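Local structure of UPF0230 protein TM1468 (Thermotoga maritima, 1VPV) at residues P140-V143 against A144-L148. The protein binds long-chain fatty acids such as palmitate and may take part in lipid transport or fatty acid metabolism. Numbering follows the deposited sequence.
Sequences PARV and AREML
Glu146 folds back over the preceding turn of helix 138-149 and lies alongside Arg142, both side chains pointing the same way. Its carboxyl carbon CD sits 3.6 Å from CG of Arg142, so the acid rests on the aliphatic part of the arginine, with guanidinium and carboxylate planes only 8° apart. Opposite charges are near but do not touch: Arg142 NE and Glu146 OE2 are 4.6 Å apart. Instead OE2 forms a salt bridge with Arg243, while NH1 of Arg142 pairs with Asp270. Beneath them the main chain is regular, Glu146 N bonding to Arg142 O at 2.9 Å and Met147 N to Val143 O at 3.1 Å.

At the next position, Met147, a selenomethionine, brings its terminal methyl CE to within 3.7 Å of Val143 CG1, one turn back. With CG set between backbone N and carbonyl carbon (chi1 56°), the chain passes over Val143 O before bending at chi3 (47°) towards the valine. Packing is tight where Ala144 CB lies 3.4 Å from Pro140 O, on the face turned to strand 97-102; Glu146 and Met147 are partly exposed, although Met147 also touches Val157. An alanine in place of Glu146 would probably leave Arg243 without this acidic mate and uncover the aliphatic stem of Arg142. The chemistry implies a helix that presents small apolar residues to strand 97-102 and helix 154-166 on one face, and whose Arg142 and Glu146 each carry a charge across to a partner on the second sheet, in strands 267-275 and 241-248.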
ATOM      1  N   PRO A 140       4.115   7.623   3.958  1.00 23.02           N
ATOM      2  CA  PRO A 140       4.604   7.877   5.336  1.00 24.29           C
ATOM      3  C   PRO A 140       5.967   7.268   5.709  1.00 23.55           C
ATOM      4  O   PRO A 140       6.620   7.773   6.620  1.00 26.77           O
ATOM      5  CB  PRO A 140       3.489   7.316   6.226  1.00 24.53           C
ATOM      6  CG  PRO A 140       2.663   6.453   5.358  1.00 23.44           C
ATOM      7  CD  PRO A 140       2.802   6.968   3.957  1.00 21.41           C
ATOM      8  N   ALA A 141       6.402   6.222   5.018  1.00 22.44           N
ATOM      9  CA  ALA A 141       7.737   5.654   5.255  1.00 21.14           C
ATOM     10  C   ALA A 141       8.839   6.539   4.746  1.00 21.75           C
ATOM     11  O   ALA A 141       9.865   6.713   5.421  1.00 25.75           O
ATOM     12  CB  ALA A 141       7.869   4.300   4.618  1.00 19.76           C
ATOM     13  N   ARG A 142       8.677   7.033   3.524  1.00 23.13           N
ATOM     14  CA  ARG A 142       9.602   8.016   2.970  1.00 21.60           C
ATOM     15  C   ARG A 142       9.727   9.206   3.898  1.00 21.85           C
ATOM     16  O   ARG A 142      10.839   9.647   4.205  1.00 22.63           O
ATOM     17  CB  ARG A 142       9.164   8.505   1.618  1.00 19.27           C
ATOM     18  CG  ARG A 142      10.069   9.611   1.057  1.00 24.62           C
ATOM     19  CD  ARG A 142       9.889   9.809  -0.426  1.00 23.28           C
ATOM     20  NE  ARG A 142       8.494  10.147  -0.720  1.00 25.54           N
ATOM     21  CZ  ARG A 142       8.013  10.352  -1.946  1.00 26.67           C
ATOM     22  NH1 ARG A 142       8.806  10.298  -3.007  1.00 21.09           N
ATOM     23  NH2 ARG A 142       6.728  10.638  -2.111  1.00 29.56           N
ATOM     24  N   VAL A 143       8.586   9.713   4.333  1.00 21.50           N
ATOM     25  CA  VAL A 143       8.550  10.914   5.161  1.00 23.32           C
ATOM     26  C   VAL A 143       9.255  10.652   6.471  1.00 22.38           C
ATOM     27  O   VAL A 143       9.992  11.483   6.927  1.00 21.30           O
ATOM     28  CB  VAL A 143       7.091  11.384   5.431  1.00 24.66           C
ATOM     29  CG1 VAL A 143       7.067  12.455   6.470  1.00 25.46           C
ATOM     30  CG2 VAL A 143       6.440  11.907   4.119  1.00 24.31           C
ATOM     31  N   ALA A 144       9.032   9.486   7.070  1.00 22.12           N
ATOM     32  CA  ALA A 144       9.742   9.124   8.277  1.00 22.02           C
ATOM     33  C   ALA A 144      11.236   9.114   8.043  1.00 21.43           C
ATOM     34  O   ALA A 144      12.019   9.516   8.922  1.00 19.70           O
ATOM     35  CB  ALA A 144       9.309   7.776   8.761  1.00 23.27           C
ATOM     36  N   ARG A 145      11.654   8.653   6.871  1.00 20.65           N
ATOM     37  CA  ARG A 145      13.102   8.581   6.609  1.00 19.77           C
ATOM     38  C   ARG A 145      13.678   9.980   6.516  1.00 19.43           C
ATOM     39  O   ARG A 145      14.709  10.293   7.125  1.00 18.75           O
ATOM     40  CB  ARG A 145      13.405   7.815   5.310  1.00 19.69           C
ATOM     41  CG  ARG A 145      14.896   7.744   4.977  1.00 20.20           C
ATOM     42  CD  ARG A 145      15.738   7.144   6.160  1.00 17.30           C
ATOM     43  NE  ARG A 145      15.553   5.689   6.251  1.00 18.86           N
ATOM     44  CZ  ARG A 145      15.837   4.938   7.314  1.00 17.30           C
ATOM     45  NH1 ARG A 145      16.315   5.462   8.422  1.00 23.78           N
ATOM     46  NH2 ARG A 145      15.625   3.640   7.266  1.00 24.76           N
ATOM     47  N   GLU A 146      12.993  10.828   5.758  1.00 20.04           N
ATOM     48  CA  GLU A 146      13.502  12.160   5.482  1.00 23.19           C
ATOM     49  C   GLU A 146      13.656  12.897   6.794  1.00 24.26           C
ATOM     50  O   GLU A 146      14.701  13.488   7.045  1.00 27.03           O
ATOM     51  CB  GLU A 146      12.604  12.922   4.519  1.00 21.44           C
ATOM     52  CG  GLU A 146      12.574  12.273   3.146  1.00 23.82           C
ATOM     53  CD  GLU A 146      11.406  12.759   2.282  1.00 29.99           C
ATOM     54  OE1 GLU A 146      10.269  12.906   2.788  1.00 32.80           O
ATOM     55  OE2 GLU A 146      11.634  12.993   1.082  1.00 36.09           O
HETATM   56  N   MSE A 147      12.664  12.803   7.668  1.00 24.17           N
HETATM   57  CA  MSE A 147      12.785  13.524   8.921  1.00 27.96           C
HETATM   58  C   MSE A 147      13.773  12.883   9.909  1.00 24.39           C
HETATM   59  O   MSE A 147      14.363  13.599  10.718  1.00 26.42           O
HETATM   60  CB  MSE A 147      11.427  13.895   9.512  1.00 24.93           C
HETATM   61  CG  MSE A 147      10.487  12.821   9.753  1.00 32.93           C
HETATM   62 SE   MSE A 147       8.689  13.533  10.266  1.00 43.00          SE
HETATM   63  CE  MSE A 147       8.435  14.938   8.858  1.00 55.54           C
ATOM     64  N   LEU A 148      14.028  11.578   9.802  1.00 23.47           N
ATOM     65  CA  LEU A 148      15.169  10.965  10.528  1.00 23.40           C
ATOM     66  C   LEU A 148      16.523  11.416   9.939  1.00 23.79           C
ATOM     67  O   LEU A 148      17.451  11.710  10.678  1.00 24.45           O
ATOM     68  CB  LEU A 148      15.078   9.435  10.578  1.00 20.68           C
ATOM     69  CG  LEU A 148      13.867   8.895  11.356  1.00 26.71           C
ATOM     70  CD1 LEU A 148      13.611   7.437  11.045  1.00 28.14           C
ATOM     71  CD2 LEU A 148      14.028   9.078  12.853  1.00 26.92           C
TER